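Local coordinates for ferredoxin--NADP reductase, apicoplast (Plasmodium falciparum, PDB 3JQR), which transfers electrons between ferredoxin and NADP(H) in the apicoplast through a bound FAD, and may serve the last step of isoprenoid precursor synthesis, at residues Y36-N41 / L114-K119; L16-V21 / I151-A156. The protein carries 1 engineered substitution. One frame throughout, in Å; residues are numbered along the deposited sequence.

Contact 1 of 2, residues Y36-N41 / L114-K119; sequences YHLEIN and LSVAIK. With FAD (flavin-adenine dinucleotide), chain B.
Antiparallel strand pairing in the FAD-binding domain joins Tyr36-Asn41 to Leu114-Lys119; the second strand also hydrogen-bonds the flavin through its backbone. Hydrogen-bonded pairs (Tyr36 with Ile118, Leu38 with Val116, Ile40 with Leu114) alternate with the non-hydrogen-bonded pairs His37-Ala117 and Glu39-Ser115; Ile40 N reaches Leu114 O at 2.9 Å. In the middle pair Leu38 N gives Val116 O a straight bond (2.9 Å, 166°), whereas the return bond from Val116 N to Leu38 O is weak. At the flavin end Ala117 O accepts a hydrogen bond from flavin N3 at 2.7 Å, and two residues on Lys119 N donates to flavin O2 at 2.8 Å; together they grip the N3/O2 edge of the flavin's pyrimidine ring.

Leu38, Ile40, Leu114, Val116 and Ile118 share one face. CD1 of Leu38 meets CD1 of Ile118 at 3.7 Å, the two chains slanting across each other, while Ile40 and Leu114 run alongside, CB against CD1 at 4.0 Å. On the other face CG of His37 lies anti to the backbone N (chi1 177°), which carries the ring to Glu39 and Tyr225: NE2 donates in its ring plane to the anti side of Glu39 OE2 at 2.7 Å, and ND1 pairs with Tyr225 OH. Strand 16-25 flanks 35-41 on its other edge, while Cys54 packs on Val116, Ile56 on Ile118, and Tyr103 of strand 101-104 on both.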
loop_
_atom_site.group_PDB
_atom_site.type_symbol
_atom_site.label_atom_id
_atom_site.label_comp_id
_atom_site.label_asym_id
_atom_site.label_seq_id
_atom_site.Cartn_x
_atom_site.Cartn_y
_atom_site.Cartn_z
ATOM N N TYR A 36 -3.611 10.749 16.137
ATOM C CA TYR A 36 -3.749 12.113 16.626
ATOM C C TYR A 36 -4.648 12.973 15.752
ATOM O O TYR A 36 -4.526 12.993 14.526
ATOM C CB TYR A 36 -2.382 12.790 16.763
ATOM C CG TYR A 36 -1.513 12.210 17.852
ATOM C CD1 TYR A 36 -0.411 11.428 17.538
ATOM C CD2 TYR A 36 -1.793 12.441 19.194
ATOM C CE1 TYR A 36 0.391 10.894 18.523
ATOM C CE2 TYR A 36 -0.994 11.908 20.191
ATOM C CZ TYR A 36 0.097 11.134 19.848
ATOM O OH TYR A 36 0.900 10.595 20.826
ATOM N N HIS A 37 -5.556 13.680 16.410
ATOM C CA HIS A 37 -6.287 14.758 15.786
ATOM C C HIS A 37 -5.433 16.015 15.897
ATOM O O HIS A 37 -4.917 16.332 16.972
ATOM C CB HIS A 37 -7.622 14.964 16.497
ATOM C CG HIS A 37 -8.417 16.114 15.967
ATOM N ND1 HIS A 37 -9.046 16.080 14.741
ATOM C CD2 HIS A 37 -8.691 17.328 16.497
ATOM C CE1 HIS A 37 -9.669 17.226 14.537
ATOM N NE2 HIS A 37 -9.472 18.001 15.587
ATOM N N LEU A 38 -5.265 16.719 14.783
ATOM C CA LEU A 38 -4.493 17.952 14.780
ATOM C C LEU A 38 -5.379 19.136 14.423
ATOM O O LEU A 38 -6.060 19.126 13.397
ATOM C CB LEU A 38 -3.326 17.861 13.794
ATOM C CG LEU A 38 -2.277 16.783 14.070
ATOM C CD1 LEU A 38 -1.180 16.829 13.017
ATOM C CD2 LEU A 38 -1.692 16.947 15.463
ATOM N N GLU A 39 -5.369 20.152 15.277
ATOM C CA GLU A 39 -6.115 21.375 15.027
ATOM C C GLU A 39 -5.169 22.400 14.412
ATOM O O GLU A 39 -4.288 22.927 15.090
ATOM C CB GLU A 39 -6.681 21.912 16.342
ATOM C CG GLU A 39 -7.394 20.858 17.187
ATOM C CD GLU A 39 -8.885 21.122 17.337
ATOM O OE1 GLU A 39 -9.255 22.006 18.143
ATOM O OE2 GLU A 39 -9.688 20.437 16.666
ATOM N N ILE A 40 -5.346 22.677 13.126
ATOM C CA ILE A 40 -4.405 23.533 12.416
ATOM C C ILE A 40 -4.965 24.905 12.065
ATOM O O ILE A 40 -6.016 25.027 11.433
ATOM C CB ILE A 40 -3.876 22.861 11.140
ATOM C CG1 ILE A 40 -3.260 21.501 11.475
ATOM C CG2 ILE A 40 -2.856 23.758 10.455
ATOM C CD1 ILE A 40 -2.731 20.761 10.269
ATOM N N ASN A 41 -4.237 25.934 12.482
ATOM C CA ASN A 41 -4.577 27.311 12.167
ATOM C C ASN A 41 -3.892 27.751 10.879
ATOM O O ASN A 41 -2.663 27.765 10.790
ATOM C CB ASN A 41 -4.182 28.228 13.328
ATOM C CG ASN A 41 -4.218 29.697 12.955
ATOM O OD1 ASN A 41 -5.052 30.131 12.160
ATOM N ND2 ASN A 41 -3.311 30.472 13.535
ATOM N N LEU A 114 -8.687 24.222 10.183
ATOM C CA LEU A 114 -8.941 22.942 9.541
ATOM C C LEU A 114 -8.391 21.836 10.431
ATOM O O LEU A 114 -7.592 22.100 11.333
ATOM C CB LEU A 114 -8.329 22.885 8.136
ATOM C CG LEU A 114 -6.809 22.862 7.969
ATOM C CD1 LEU A 114 -6.260 21.474 8.267
ATOM C CD2 LEU A 114 -6.445 23.288 6.557
ATOM N N SER A 115 -8.830 20.606 10.207
ATOM C CA SER A 115 -8.312 19.501 11.005
ATOM C C SER A 115 -7.960 18.265 10.184
ATOM O O SER A 115 -8.318 18.140 9.009
ATOM C CB SER A 115 -9.258 19.150 12.159
ATOM O OG SER A 115 -10.460 18.575 11.687
ATOM N N VAL A 116 -7.260 17.350 10.840
ATOM C CA VAL A 116 -6.647 16.214 10.188
ATOM C C VAL A 116 -6.460 15.101 11.216
ATOM O O VAL A 116 -6.241 15.368 12.397
ATOM C CB VAL A 116 -5.291 16.633 9.567
ATOM C CG1 VAL A 116 -4.172 15.703 10.003
ATOM C CG2 VAL A 116 -5.399 16.731 8.045
ATOM N N ALA A 117 -6.573 13.853 10.769
ATOM C CA ALA A 117 -6.400 12.700 11.650
ATOM C C ALA A 117 -5.260 11.810 11.152
ATOM O O ALA A 117 -5.311 11.287 10.040
ATOM C CB ALA A 117 -7.697 11.908 11.752
ATOM N N ILE A 118 -4.238 11.633 11.986
ATOM C CA ILE A 118 -3.019 10.956 11.551
ATOM C C ILE A 118 -2.636 9.747 12.405
ATOM O O ILE A 118 -2.324 9.881 13.587
ATOM C CB ILE A 118 -1.835 11.945 11.507
ATOM C CG1 ILE A 118 -2.175 13.137 10.612
ATOM C CG2 ILE A 118 -0.569 11.246 11.027
ATOM C CD1 ILE A 118 -1.063 14.149 10.493
ATOM N N LYS A 119 -2.662 8.564 11.795
ATOM C CA LYS A 119 -2.208 7.348 12.458
ATOM C C LYS A 119 -0.679 7.301 12.499
ATOM O O LYS A 119 -0.015 7.610 11.510
ATOM C CB LYS A 119 -2.759 6.110 11.744
ATOM C CG LYS A 119 -2.338 4.790 12.367
ATOM C CD LYS A 119 -3.141 3.630 11.804
ATOM C CE LYS A 119 -2.742 2.315 12.461
ATOM N NZ LYS A 119 -3.443 1.149 11.851
HETATM P PA FAD B . 6.585 6.152 5.391
HETATM O O1A FAD B . 6.066 6.744 4.139
HETATM O O2A FAD B . 7.950 6.495 5.841
HETATM O O5B FAD B . 6.464 4.555 5.282
HETATM C C5B FAD B . 5.180 3.945 5.122
HETATM C C4B FAD B . 5.225 2.818 4.084
HETATM O O4B FAD B . 5.674 3.330 2.798
HETATM C C3B FAD B . 6.273 1.794 4.509
HETATM O O3B FAD B . 5.659 0.806 5.343
HETATM C C2B FAD B . 6.666 1.172 3.178
HETATM O O2B FAD B . 5.692 0.192 2.802
HETATM C C1B FAD B . 6.594 2.358 2.207
HETATM N N9A FAD B . 7.925 3.008 2.019
HETATM C C8A FAD B . 8.706 3.495 2.986
HETATM N N7A FAD B . 9.814 4.007 2.446
HETATM C C5A FAD B . 9.737 3.846 1.130
HETATM C C6A FAD B . 10.576 4.172 0.072
HETATM N N6A FAD B . 11.738 4.782 0.296
HETATM N N1A FAD B . 10.198 3.864 -1.178
HETATM C C2A FAD B . 9.043 3.257 -1.405
HETATM N N3A FAD B . 8.222 2.933 -0.416
HETATM C C4A FAD B . 8.540 3.213 0.856
HETATM N N1 FAD B . -2.908 8.618 6.709
HETATM C C2 FAD B . -3.507 8.954 7.933
HETATM O O2 FAD B . -3.031 8.561 9.000
HETATM N N3 FAD B . -4.653 9.748 7.935
HETATM C C4 FAD B . -5.198 10.201 6.729
HETATM O O4 FAD B . -6.208 10.900 6.741
HETATM C C4X FAD B . -4.610 9.864 5.516
HETATM N N5 FAD B . -5.163 10.317 4.306
HETATM C C5X FAD B . -4.595 9.938 3.079
HETATM C C6 FAD B . -5.163 10.336 1.872
HETATM C C7 FAD B . -4.579 9.950 0.667
HETATM C C7M FAD B . -5.204 10.382 -0.660
HETATM C C8 FAD B . -3.425 9.170 0.671
HETATM C C8M FAD B . -2.775 8.743 -0.646
HETATM C C9 FAD B . -2.859 8.773 1.875
HETATM C C9A FAD B . -3.447 9.158 3.073
HETATM N N10 FAD B . -2.875 8.754 4.279
HETATM C C10 FAD B . -3.469 9.077 5.504
HETATM C "C1'" FAD B . -1.599 8.033 4.262
HETATM C "C2'" FAD B . -0.539 8.962 4.834
HETATM O "O2'" FAD B . 0.122 9.617 3.751
HETATM C "C3'" FAD B . 0.465 8.176 5.671
HETATM O "O3'" FAD B . 0.826 8.916 6.844
HETATM C "C4'" FAD B . 1.703 7.919 4.839
HETATM O "O4'" FAD B . 1.347 7.125 3.700
HETATM C "C5'" FAD B . 2.783 7.237 5.679
HETATM O "O5'" FAD B . 3.921 8.092 5.750
HETATM P P FAD B . 5.014 7.926 6.912
HETATM O O1P FAD B . 6.091 8.911 6.670
HETATM O O2P FAD B . 4.353 7.888 8.227
HETATM O O3P FAD B . 5.578 6.444 6.603
#

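Contact 2 of 2, residues L16-V21 / I151-A156; sequences LKCKIV and IYLTGA
Leu16 N donates to Leu153 O over 2.8 Å in an almost perfectly straight bond (178°), lying in the plane of the carbonyl; Leu153 N answers to Leu16 O at 2.9 Å. This is antiparallel pairing of the first and last strands, in chain order, of the sheet of the FAD-binding domain. The second bonded pair, Cys18 with Ile151, is less regular: the bond from Cys18 N to Ile151 O is more bent, and Ile151 N approaches Cys18 O from above the carbonyl plane. Beyond Cys18 the strands diverge, their short axes set at 132°.

Between these pairs, on the outward face, Lys17 and Tyr152 lie side by side and point the same way. The lysine is stretched out from a CG anti to its own N (chi1 -174°), which lays its methylenes along the ring, CG 3.4 Å from CE2 of Tyr152. Tyr60 stacks on the Tyr152 ring.

The inward face is apolar. CB of Cys18 rests on CG2 of Ile151 at 3.6 Å, its SG touches CD1 of Leu153 at 3.8 Å, and the CD1 methyls of Ile20 and Ile151 meet at 4.0 Å. Ile40 of strand 35-41 closes on Cys18, Ile20 and Ile151, while Cys54 and Ile56 of strand 53-56 pack against Leu153.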
loop_
_atom_site.group_PDB
_atom_site.type_symbol
_atom_site.label_atom_id
_atom_site.label_comp_id
_atom_site.label_asym_id
_atom_site.label_seq_id
_atom_site.Cartn_x
_atom_site.Cartn_y
_atom_site.Cartn_z
ATOM N N LEU A 16 2.004 26.630 2.448
ATOM C CA LEU A 16 1.274 27.533 3.319
ATOM C C LEU A 16 1.706 27.310 4.763
ATOM O O LEU A 16 1.540 26.221 5.311
ATOM C CB LEU A 16 -0.231 27.314 3.156
ATOM C CG LEU A 16 -1.192 28.395 3.666
ATOM C CD1 LEU A 16 -1.656 28.103 5.092
ATOM C CD2 LEU A 16 -0.565 29.782 3.557
ATOM N N LYS A 17 2.277 28.345 5.366
ATOM C CA LYS A 17 2.775 28.259 6.732
ATOM C C LYS A 17 1.617 28.311 7.722
ATOM O O LYS A 17 0.786 29.218 7.669
ATOM C CB LYS A 17 3.764 29.394 6.998
ATOM C CG LYS A 17 4.454 29.332 8.345
ATOM C CD LYS A 17 5.311 30.563 8.556
ATOM C CE LYS A 17 5.807 30.656 9.986
ATOM N NZ LYS A 17 6.332 32.021 10.280
ATOM N N CYS A 18 1.567 27.329 8.618
ATOM C CA CYS A 18 0.471 27.213 9.574
ATOM C C CYS A 18 0.965 26.928 10.982
ATOM O O CYS A 18 2.160 26.760 11.218
ATOM C CB CYS A 18 -0.498 26.107 9.152
ATOM S SG CYS A 18 -1.163 26.291 7.491
ATOM N N LYS A 19 0.023 26.853 11.914
ATOM C CA LYS A 19 0.346 26.671 13.313
ATOM C C LYS A 19 -0.553 25.587 13.896
ATOM O O LYS A 19 -1.735 25.503 13.564
ATOM C CB LYS A 19 0.144 27.993 14.056
ATOM C CG LYS A 19 1.046 28.208 15.263
ATOM C CD LYS A 19 1.333 29.697 15.443
ATOM C CE LYS A 19 1.914 30.006 16.814
ATOM N NZ LYS A 19 0.880 29.933 17.886
ATOM N N ILE A 20 0.019 24.752 14.755
ATOM C CA ILE A 20 -0.739 23.735 15.466
ATOM C C ILE A 20 -1.348 24.352 16.719
ATOM O O ILE A 20 -0.628 24.891 17.560
ATOM C CB ILE A 20 0.166 22.561 15.885
ATOM C CG1 ILE A 20 0.699 21.826 14.653
ATOM C CG2 ILE A 20 -0.587 21.601 16.794
ATOM C CD1 ILE A 20 -0.346 21.019 13.923
ATOM N N VAL A 21 -2.671 24.286 16.840
ATOM C CA VAL A 21 -3.347 24.788 18.034
ATOM C C VAL A 21 -3.732 23.658 18.980
ATOM O O VAL A 21 -3.746 23.837 20.197
ATOM C CB VAL A 21 -4.596 25.625 17.692
ATOM C CG1 VAL A 21 -4.202 27.050 17.344
ATOM C CG2 VAL A 21 -5.381 24.984 16.562
ATOM N N ILE A 151 3.830 24.385 10.918
ATOM C CA ILE A 151 3.587 23.242 10.056
ATOM C C ILE A 151 3.263 23.766 8.667
ATOM O O ILE A 151 2.551 24.760 8.526
ATOM C CB ILE A 151 2.432 22.371 10.585
ATOM C CG1 ILE A 151 2.399 21.025 9.858
ATOM C CG2 ILE A 151 1.105 23.108 10.453
ATOM C CD1 ILE A 151 1.501 20.000 10.519
ATOM N N TYR A 152 3.794 23.111 7.641
ATOM C CA TYR A 152 3.684 23.637 6.287
ATOM C C TYR A 152 2.842 22.751 5.380
ATOM O O TYR A 152 3.087 21.552 5.260
ATOM C CB TYR A 152 5.076 23.882 5.704
ATOM C CG TYR A 152 5.850 24.914 6.491
ATOM C CD1 TYR A 152 6.480 24.577 7.683
ATOM C CD2 TYR A 152 5.930 26.231 6.057
ATOM C CE1 TYR A 152 7.179 25.518 8.413
ATOM C CE2 TYR A 152 6.628 27.185 6.781
ATOM C CZ TYR A 152 7.252 26.820 7.959
ATOM O OH TYR A 152 7.950 27.757 8.688
ATOM N N LEU A 153 1.848 23.358 4.739
ATOM C CA LEU A 153 0.853 22.602 3.993
ATOM C C LEU A 153 0.855 22.888 2.497
ATOM O O LEU A 153 1.074 24.019 2.064
ATOM C CB LEU A 153 -0.545 22.863 4.562
ATOM C CG LEU A 153 -0.820 22.342 5.972
ATOM C CD1 LEU A 153 -2.185 22.803 6.459
ATOM C CD2 LEU A 153 -0.730 20.826 6.000
ATOM N N THR A 154 0.604 21.840 1.719
ATOM C CA THR A 154 0.403 21.948 0.287
ATOM C C THR A 154 -1.042 21.554 0.004
ATOM O O THR A 154 -1.628 20.775 0.753
ATOM C CB THR A 154 1.327 20.982 -0.480
ATOM O OG1 THR A 154 0.851 19.637 -0.328
ATOM C CG2 THR A 154 2.753 21.069 0.044
ATOM N N GLY A 155 -1.623 22.090 -1.065
ATOM C CA GLY A 155 -2.977 21.699 -1.455
ATOM C C GLY A 155 -3.829 22.838 -1.982
ATOM O O GLY A 155 -3.320 23.917 -2.287
ATOM N N ALA A 156 -5.133 22.599 -2.099
ATOM C CA ALA A 156 -5.728 21.312 -1.755
ATOM C C ALA A 156 -5.457 20.251 -2.824
ATOM O O ALA A 156 -5.092 20.575 -3.955
ATOM C CB ALA A 156 -7.227 21.471 -1.536
#

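Both contacts belong to the six-stranded antiparallel sheet of the FAD-binding domain, and contact 1 is nested in the chain loop that contact 2 closes. Strands 16-25 and 35-41 are sheet neighbours joined by Glu39 O to Val21 N (2.7 Å) and Asn41 N to Lys19 O (2.8 Å), so the two ladders run on through the same sheet. Each has an apolar face, and the two are linked through Ile40, whose CG2 packs on Cys18 CB at 3.6 Å. Contact 1 is largely buried and spends backbone polarity on the flavin, with a histidine-carboxylate pair on its other face. Contact 2 is partly exposed, with a lysine-tyrosine pair outside and no FAD-binding residue of its own.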